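Side-chain contacts in cytidylyltransferase (Leptospira borgpetersenii serovar Hardjo-bovis, PDB 6OEW), which probably transfers a cytidylyl group from CTP to an acceptor, with the help of a metal ion: residues A[62-65]-A[66-69]; A[121-124]-A[125-129]; A[200-203]-A[204-208]; A[215-219]-A[220-224]. All coordinates share one frame; numbering follows the deposited sequence.

Contact 1: A[62-65]-A[66-69]; sequences NIDD and KTEE
Where the chain winds into helix 65-73, D64 O accepts from E68 N at 2.9 Å and D65 O from E69 N at 2.8 Å, while I63 O takes the K66 N-H from above its carbonyl plane. One face of this first turn carries D64 and T67 side by side, pointing the same way. The T67 hydroxyl OG1 donates to D64 OD1 at 2.8 Å, meeting the carboxylate on its anti side and 21° out of plane; chi1 of -44° sets OG1 beside the backbone N of T67, on the flank where D64 lies. D64 OD1 also accepts from M19 N and OD2 from T59 OG1, so three donors fix the rotation of this buried carboxylate. On another face D65 and E68 bring like charges within 4.6 Å, OD1 to OE1, and R80 forms salt bridges with both, which should offset their repulsion. K66, bent at chi2 (59°), reaches along the helix to E69, its NZ 2.8 Å from OE2 and above that carboxylate plane. T67 packs on V56 and T58 of strand 54-59. The arrangement is that of a helix N-terminus, consistent with the Rossmann-like alpha/beta core of the GT-A clan.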
# COMPACT_ATOMS: atom_id res chain seq x y z
N ASN A 62 -22.60 -0.92 1.87
CA ASN A 62 -23.02 -1.99 0.96
C ASN A 62 -22.14 -2.06 -0.29
O ASN A 62 -21.90 -3.16 -0.81
CB ASN A 62 -24.49 -1.80 0.58
CG ASN A 62 -25.44 -2.23 1.70
OD1 ASN A 62 -25.13 -3.12 2.50
ND2 ASN A 62 -26.58 -1.58 1.78
N ILE A 63 -21.64 -0.92 -0.77
CA ILE A 63 -20.88 -0.95 -2.01
C ILE A 63 -19.61 -1.76 -1.83
O ILE A 63 -19.07 -2.32 -2.79
CB ILE A 63 -20.56 0.48 -2.51
CG1 ILE A 63 -19.86 0.40 -3.86
CG2 ILE A 63 -19.69 1.23 -1.51
CD1 ILE A 63 -20.42 1.28 -4.87
N ASP A 64 -19.12 -1.85 -0.61
CA ASP A 64 -17.87 -2.55 -0.37
C ASP A 64 -18.07 -4.04 -0.16
O ASP A 64 -17.10 -4.75 0.16
CB ASP A 64 -17.15 -1.91 0.81
CG ASP A 64 -16.44 -0.63 0.40
OD1 ASP A 64 -15.76 -0.64 -0.65
OD2 ASP A 64 -16.59 0.38 1.10
N ASP A 65 -19.30 -4.53 -0.32
CA ASP A 65 -19.49 -5.95 -0.59
C ASP A 65 -18.61 -6.38 -1.76
O ASP A 65 -18.09 -7.50 -1.78
CB ASP A 65 -20.96 -6.26 -0.89
CG ASP A 65 -21.88 -6.04 0.32
OD1 ASP A 65 -21.41 -5.61 1.40
OD2 ASP A 65 -23.09 -6.28 0.16
N LYS A 66 -18.43 -5.49 -2.74
CA LYS A 66 -17.57 -5.80 -3.87
C LYS A 66 -16.12 -5.99 -3.41
O LYS A 66 -15.45 -6.94 -3.83
CB LYS A 66 -17.67 -4.70 -4.92
CG LYS A 66 -16.89 -4.98 -6.20
CD LYS A 66 -17.37 -6.25 -6.86
CE LYS A 66 -16.54 -6.58 -8.09
NZ LYS A 66 -16.74 -7.98 -8.55
N THR A 67 -15.64 -5.10 -2.55
CA THR A 67 -14.29 -5.22 -1.99
C THR A 67 -14.13 -6.52 -1.21
O THR A 67 -13.13 -7.24 -1.38
CB THR A 67 -13.99 -4.00 -1.10
OG1 THR A 67 -14.45 -2.81 -1.78
CG2 THR A 67 -12.47 -3.85 -0.78
N GLU A 68 -15.10 -6.84 -0.36
CA GLU A 68 -15.05 -8.11 0.34
C GLU A 68 -15.03 -9.28 -0.64
O GLU A 68 -14.26 -10.24 -0.46
CB GLU A 68 -16.24 -8.23 1.30
CG GLU A 68 -16.31 -9.55 2.03
CD GLU A 68 -17.55 -9.69 2.87
OE1 GLU A 68 -18.38 -8.74 2.90
OE2 GLU A 68 -17.71 -10.75 3.50
N GLU A 69 -15.83 -9.19 -1.72
CA GLU A 69 -15.89 -10.27 -2.70
C GLU A 69 -14.54 -10.48 -3.37
O GLU A 69 -14.10 -11.63 -3.56
CB GLU A 69 -16.95 -9.97 -3.76
CG GLU A 69 -16.76 -10.78 -5.05
CD GLU A 69 -17.65 -10.31 -6.21
OE1 GLU A 69 -18.74 -9.74 -5.95
OE2 GLU A 69 -17.26 -10.51 -7.37

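Contact 2: A[121-124]-A[125-129]; sequences VDLF and LYNQG
The C-terminal end of helix 114-126 unwinds here, and the contact runs from its last turn into the loop that follows. V121 and L125, one turn apart, lie side by side and point the same way: V121 CG1 meets L125 CD1 at 3.6 Å. The branch CG1 of V121 stands anti to its backbone N (chi1 174°), which turns it to the L125 side. Their backbones are joined by L125 N to V121 O at 2.8 Å, and Y126 N to D122 O at 3.0 Å continues the helical pattern. The next step differs. N127, already off the helix, makes just a weak bond from its N to L123 O and a better one to F124 O, at 3.2 Å and from above the carbonyl plane, a tightening of the final turn. Its side chain folds back as well: ND2 donates to L123 O at 2.9 Å, with an N-H...O angle of 165° and the oxygen close to the amide plane. A chi1 of -70° holds CG of N127 beside its own backbone N and brings ND2 to L123 O, passing 3.9 Å from L123 CD1. The other amide atom, OD1, accepts from R130 NH2, which ties both ends of the side chain down. On the sheet side, V121 and F124 pack on I150 of strand 149-152, and elsewhere D122 pairs with K49. The arrangement is that of a helix C-terminus whose last-turn carbonyl is met by the amide of the first loop residue, here on a helix packed against the central mixed sheet.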
# COMPACT_ATOMS: atom_id res chain seq x y z
N VAL A 121 10.49 -4.91 5.96
CA VAL A 121 10.11 -5.56 7.20
C VAL A 121 11.34 -6.15 7.88
O VAL A 121 11.51 -6.05 9.10
CB VAL A 121 9.04 -6.64 6.97
CG1 VAL A 121 8.80 -7.39 8.27
CG2 VAL A 121 7.69 -6.04 6.45
N ASP A 122 12.23 -6.78 7.09
CA ASP A 122 13.45 -7.36 7.65
C ASP A 122 14.28 -6.30 8.36
O ASP A 122 14.79 -6.52 9.47
CB ASP A 122 14.28 -8.04 6.55
CG ASP A 122 13.78 -9.44 6.22
OD1 ASP A 122 12.86 -9.93 6.91
OD2 ASP A 122 14.31 -10.04 5.26
N LEU A 123 14.43 -5.13 7.73
CA LEU A 123 15.16 -4.03 8.37
C LEU A 123 14.49 -3.62 9.68
O LEU A 123 15.18 -3.39 10.69
CB LEU A 123 15.26 -2.84 7.40
CG LEU A 123 16.13 -1.64 7.82
CD1 LEU A 123 17.62 -2.01 7.88
CD2 LEU A 123 15.92 -0.47 6.88
N PHE A 124 13.16 -3.51 9.68
CA PHE A 124 12.42 -3.13 10.88
C PHE A 124 12.65 -4.14 11.99
O PHE A 124 13.02 -3.77 13.12
CB PHE A 124 10.91 -3.00 10.52
CG PHE A 124 10.07 -2.27 11.53
CD1 PHE A 124 9.65 -0.98 11.28
CD2 PHE A 124 9.68 -2.88 12.71
CE1 PHE A 124 8.81 -0.30 12.19
CE2 PHE A 124 8.88 -2.21 13.63
CZ PHE A 124 8.44 -0.91 13.36
N LEU A 125 12.50 -5.43 11.68
CA LEU A 125 12.63 -6.46 12.71
C LEU A 125 14.06 -6.55 13.24
O LEU A 125 14.26 -6.89 14.42
CB LEU A 125 12.22 -7.82 12.14
CG LEU A 125 10.76 -8.00 11.70
CD1 LEU A 125 10.62 -9.24 10.83
CD2 LEU A 125 9.89 -8.13 12.93
N TYR A 126 15.06 -6.30 12.40
CA TYR A 126 16.45 -6.40 12.83
C TYR A 126 16.83 -5.30 13.82
O TYR A 126 17.85 -5.41 14.49
CB TYR A 126 17.36 -6.28 11.62
CG TYR A 126 18.66 -7.05 11.63
CD1 TYR A 126 18.69 -8.42 11.88
CD2 TYR A 126 19.86 -6.41 11.32
CE1 TYR A 126 19.90 -9.14 11.82
CE2 TYR A 126 21.08 -7.12 11.27
CZ TYR A 126 21.07 -8.48 11.51
OH TYR A 126 22.25 -9.19 11.42
N ASN A 127 16.05 -4.23 13.88
CA ASN A 127 16.31 -3.09 14.73
C ASN A 127 15.20 -2.93 15.77
O ASN A 127 14.78 -1.82 16.09
CB ASN A 127 16.44 -1.81 13.90
CG ASN A 127 17.71 -1.78 13.06
OD1 ASN A 127 18.78 -1.43 13.55
ND2 ASN A 127 17.60 -2.12 11.78
N GLN A 128 14.67 -4.05 16.26
CA GLN A 128 13.55 -3.99 17.19
C GLN A 128 13.89 -3.11 18.39
O GLN A 128 14.91 -3.32 19.06
CB GLN A 128 13.17 -5.40 17.67
CG GLN A 128 12.32 -5.43 18.94
CD GLN A 128 11.92 -6.83 19.37
OE1 GLN A 128 12.11 -7.79 18.62
NE2 GLN A 128 11.37 -6.96 20.57
N GLY A 129 13.06 -2.11 18.65
CA GLY A 129 13.27 -1.22 19.76
C GLY A 129 14.04 0.04 19.42
O GLY A 129 14.07 0.97 20.24

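Contact 3: A[200-203]-A[204-208]; sequences TIDT and IEDYE
One carboxylate, that of buried D206, reaches back out of its helix to take up the chain that leads into it: OD2 accepts from D202 N at 2.8 Å through its anti lone pair, and more weakly from T203 N. The two residues T203 and D206 make a capping box at the start of helix 204-214. T203 is the N-cap, its OG1 accepting from D206 N at 3.1 Å. With chi1 at 62°, OG1 sits between the backbone N and the carbonyl carbon of T203, turned to the N-H of D206. Y207 N closes the turn onto T203 O at 3.1 Å. Nearby, I201 and Y207 run side by side, I201 CD1 lying 3.7 Å from Y207 CB, and the Y207 hydroxyl hydrogen-bonds to P31 O. The T200 hydroxyl hydrogen-bonds to the backbone O of D108, seen to bind magnesium in this protein. Separately, the D202 side chain lies about 4 Å from a bound magnesium ion. D202 forms a salt bridge with K27, while D206 OD1 accepts from N240. The acidic groups of D202 and D206 do not touch; one water donates to both, 3.0 Å from D202 OD2 and 2.6 Å from D206 OD2.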
# COMPACT_ATOMS: atom_id res chain seq x y z
N THR A 200 0.56 4.82 -9.30
CA THR A 200 -0.63 4.66 -8.50
C THR A 200 -1.84 4.91 -9.41
O THR A 200 -1.70 5.39 -10.54
CB THR A 200 -0.59 5.61 -7.31
OG1 THR A 200 -1.75 5.44 -6.49
CG2 THR A 200 -0.46 7.04 -7.77
N ILE A 201 -3.02 4.49 -8.95
CA ILE A 201 -4.23 4.65 -9.77
C ILE A 201 -5.17 5.63 -9.08
O ILE A 201 -5.77 5.33 -8.03
CB ILE A 201 -4.91 3.31 -10.08
CG1 ILE A 201 -6.19 3.57 -10.90
CG2 ILE A 201 -5.18 2.48 -8.80
CD1 ILE A 201 -6.55 2.45 -11.81
N ASP A 202 -5.27 6.82 -9.65
CA ASP A 202 -6.20 7.84 -9.25
C ASP A 202 -6.95 8.45 -10.42
O ASP A 202 -7.95 9.14 -10.19
CB ASP A 202 -5.48 8.97 -8.51
CG ASP A 202 -4.99 8.56 -7.14
OD1 ASP A 202 -5.83 8.12 -6.31
OD2 ASP A 202 -3.77 8.68 -6.91
N THR A 203 -6.51 8.22 -11.66
CA THR A 203 -7.17 8.75 -12.85
C THR A 203 -7.23 7.66 -13.91
O THR A 203 -6.55 6.62 -13.83
CB THR A 203 -6.42 9.95 -13.44
OG1 THR A 203 -5.11 9.52 -13.83
CG2 THR A 203 -6.31 11.07 -12.43
N ILE A 204 -8.02 7.94 -14.95
CA ILE A 204 -8.10 7.05 -16.10
C ILE A 204 -6.75 6.94 -16.79
O ILE A 204 -6.36 5.87 -17.28
CB ILE A 204 -9.19 7.54 -17.08
CG1 ILE A 204 -10.57 7.28 -16.50
CG2 ILE A 204 -9.05 6.89 -18.44
CD1 ILE A 204 -10.76 5.86 -16.08
N GLU A 205 -6.01 8.06 -16.85
CA GLU A 205 -4.68 8.05 -17.45
C GLU A 205 -3.72 7.16 -16.65
O GLU A 205 -2.84 6.50 -17.23
CB GLU A 205 -4.15 9.49 -17.52
CG GLU A 205 -4.92 10.40 -18.48
CD GLU A 205 -6.32 10.80 -17.98
OE1 GLU A 205 -6.53 10.89 -16.75
OE2 GLU A 205 -7.21 11.01 -18.84
N ASP A 206 -3.85 7.14 -15.32
CA ASP A 206 -3.05 6.20 -14.52
C ASP A 206 -3.35 4.77 -14.93
O ASP A 206 -2.45 3.95 -15.11
CB ASP A 206 -3.36 6.36 -13.03
CG ASP A 206 -2.80 7.62 -12.42
OD1 ASP A 206 -1.90 8.26 -13.00
OD2 ASP A 206 -3.28 7.97 -11.32
N TYR A 207 -4.65 4.46 -15.01
CA TYR A 207 -5.14 3.15 -15.41
C TYR A 207 -4.56 2.72 -16.75
O TYR A 207 -4.13 1.58 -16.91
CB TYR A 207 -6.67 3.20 -15.46
CG TYR A 207 -7.39 1.91 -15.79
CD1 TYR A 207 -7.08 0.71 -15.14
CD2 TYR A 207 -8.42 1.91 -16.72
CE1 TYR A 207 -7.78 -0.47 -15.45
CE2 TYR A 207 -9.12 0.76 -17.02
CZ TYR A 207 -8.81 -0.43 -16.38
OH TYR A 207 -9.53 -1.57 -16.72
N GLU A 208 -4.60 3.61 -17.75
CA GLU A 208 -4.07 3.29 -19.07
C GLU A 208 -2.58 2.99 -18.99
O GLU A 208 -2.08 2.06 -19.64
CB GLU A 208 -4.31 4.45 -20.03
CG GLU A 208 -5.79 4.81 -20.25
CD GLU A 208 -5.99 6.09 -21.07
OE1 GLU A 208 -5.03 6.88 -21.23
OE2 GLU A 208 -7.11 6.30 -21.57
O HOH W 1 -2.12 9.12 -9.35
O HOH W 2 -2.87 10.96 -12.86

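Contact 4: A[215-219]-A[220-224]; sequences SYFLS and KEFSY
Aromatic packing carries most of this contact. The rings of F217 and F222 form an offset stack, centroids 4.3 Å apart and planes inclined by 17°, although the two side chains cross at about a right angle. The overlap is displaced toward the rims: F222 CG lies over one face of F217, and F217 CD2 over one face of F222. F222 CB adds a CH-pi contact, 3.8 Å from the F217 centroid and over the face of that ring, while F217 CB touches F222 CD2 at 3.5 Å. The torsion of F222 explains the overlap, since chi1 of 57° puts CG between the backbone N and the carbonyl carbon and turns the ring over F217. Y216 CB lies over the opposite face of F217, toward the rim, and the ring also packs on L227 and V230 of helix 224-233. At the edge of the F222 ring, near its plane, sits S219 O, 3.4 Å from CD2.

One hydrogen bond shapes the turn that brings the rings together. S219 OG accepts from E221 N at 3.1 Å, with an N-H...O angle of 162°, in the manner of an ST turn.

Ionic contacts lead out of the turn. K220 NZ makes salt bridges with D34 and E43, and R44 forms a cation-pi contact with F222 besides donating to F222 O.

The chemistry thus implies that stacking and an ST turn together shape the loop joining helices 204-214 and 224-233, with F217 packed on the latter and the F222 ring in contact with both an aromatic ring and the cation of R44.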
# COMPACT_ATOMS: atom_id res chain seq x y z
N SER A 215 1.34 -5.29 -19.58
CA SER A 215 1.32 -5.98 -20.86
C SER A 215 2.71 -6.44 -21.31
O SER A 215 2.80 -7.26 -22.22
CB SER A 215 0.67 -5.11 -21.94
OG SER A 215 1.54 -4.11 -22.43
N TYR A 216 3.78 -5.96 -20.68
CA TYR A 216 5.13 -6.37 -21.04
C TYR A 216 5.63 -7.55 -20.22
O TYR A 216 6.77 -7.97 -20.41
CB TYR A 216 6.11 -5.22 -20.89
CG TYR A 216 5.94 -4.16 -21.94
CD1 TYR A 216 6.83 -4.05 -22.99
CD2 TYR A 216 4.88 -3.28 -21.88
CE1 TYR A 216 6.68 -3.09 -23.96
CE2 TYR A 216 4.71 -2.31 -22.84
CZ TYR A 216 5.61 -2.22 -23.88
OH TYR A 216 5.44 -1.25 -24.84
N PHE A 217 4.81 -8.08 -19.32
CA PHE A 217 5.24 -9.16 -18.46
C PHE A 217 4.24 -10.31 -18.55
O PHE A 217 3.03 -10.09 -18.61
CB PHE A 217 5.38 -8.69 -17.02
CG PHE A 217 6.37 -7.58 -16.85
CD1 PHE A 217 7.73 -7.86 -16.81
CD2 PHE A 217 5.95 -6.26 -16.78
CE1 PHE A 217 8.66 -6.85 -16.67
CE2 PHE A 217 6.87 -5.24 -16.63
CZ PHE A 217 8.23 -5.53 -16.58
N LEU A 218 4.77 -11.52 -18.55
CA LEU A 218 3.96 -12.70 -18.80
C LEU A 218 3.27 -13.22 -17.55
O LEU A 218 2.26 -13.92 -17.66
CB LEU A 218 4.86 -13.75 -19.46
CG LEU A 218 5.52 -12.97 -20.62
CD1 LEU A 218 6.68 -13.68 -21.27
CD2 LEU A 218 4.48 -12.62 -21.67
N SER A 219 3.77 -12.85 -16.36
CA SER A 219 3.12 -13.22 -15.11
C SER A 219 2.97 -11.98 -14.24
O SER A 219 3.27 -10.86 -14.68
CB SER A 219 3.91 -14.30 -14.38
OG SER A 219 5.04 -13.74 -13.72
N LYS A 220 2.52 -12.15 -13.00
CA LYS A 220 2.43 -11.04 -12.06
C LYS A 220 3.62 -10.99 -11.12
O LYS A 220 3.59 -10.23 -10.14
CB LYS A 220 1.12 -11.12 -11.26
CG LYS A 220 -0.13 -11.31 -12.14
CD LYS A 220 -1.42 -11.25 -11.28
CE LYS A 220 -2.67 -11.36 -12.17
NZ LYS A 220 -2.82 -12.74 -12.68
N GLU A 221 4.67 -11.76 -11.39
CA GLU A 221 5.79 -11.90 -10.47
C GLU A 221 6.93 -10.93 -10.76
O GLU A 221 7.97 -11.00 -10.10
CB GLU A 221 6.30 -13.34 -10.50
CG GLU A 221 7.02 -13.76 -9.23
CD GLU A 221 7.48 -15.19 -9.27
OE1 GLU A 221 7.18 -15.89 -10.26
OE2 GLU A 221 8.14 -15.62 -8.29
N PHE A 222 6.77 -10.02 -11.72
CA PHE A 222 7.86 -9.13 -12.11
C PHE A 222 8.20 -8.18 -10.97
O PHE A 222 7.35 -7.79 -10.17
CB PHE A 222 7.48 -8.35 -13.36
CG PHE A 222 6.20 -7.54 -13.22
CD1 PHE A 222 6.24 -6.25 -12.72
CD2 PHE A 222 4.98 -8.07 -13.61
CE1 PHE A 222 5.08 -5.50 -12.60
CE2 PHE A 222 3.82 -7.33 -13.50
CZ PHE A 222 3.87 -6.04 -13.00
N SER A 223 9.48 -7.79 -10.90
CA SER A 223 9.92 -6.92 -9.82
C SER A 223 9.75 -5.45 -10.19
O SER A 223 9.50 -5.09 -11.34
CB SER A 223 11.38 -7.20 -9.47
OG SER A 223 12.22 -6.64 -10.46
N TYR A 224 9.88 -4.59 -9.17
CA TYR A 224 9.87 -3.15 -9.39
C TYR A 224 10.95 -2.72 -10.38
O TYR A 224 10.67 -1.98 -11.33
CB TYR A 224 10.06 -2.41 -8.06
CG TYR A 224 10.28 -0.91 -8.21
CD1 TYR A 224 9.22 -0.07 -8.58
CD2 TYR A 224 11.54 -0.34 -8.00
CE1 TYR A 224 9.41 1.29 -8.72
CE2 TYR A 224 11.73 1.02 -8.13
CZ TYR A 224 10.66 1.83 -8.50
OH TYR A 224 10.84 3.17 -8.65

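All four contacts are local, and none touches another; the closest pair, contacts 3 and 4, still stand about 8 Å apart at their nearest atoms. Contacts 1, 2 and 3 are partly buried, whereas contact 4 lies at the surface. Contacts 1 and 3 both begin helices and both rely on aspartates, contact 1 lying against the central sheet, contact 3 beside the magnesium region. Contact 2 ends a helix on the other side of the chain's centre from both, using an amide and aliphatic packing. Contacts 3 and 4 flank helix 204-214: contact 3 starts it and contact 4 follows its end, exchanging carboxylate and water chemistry for stacked rings.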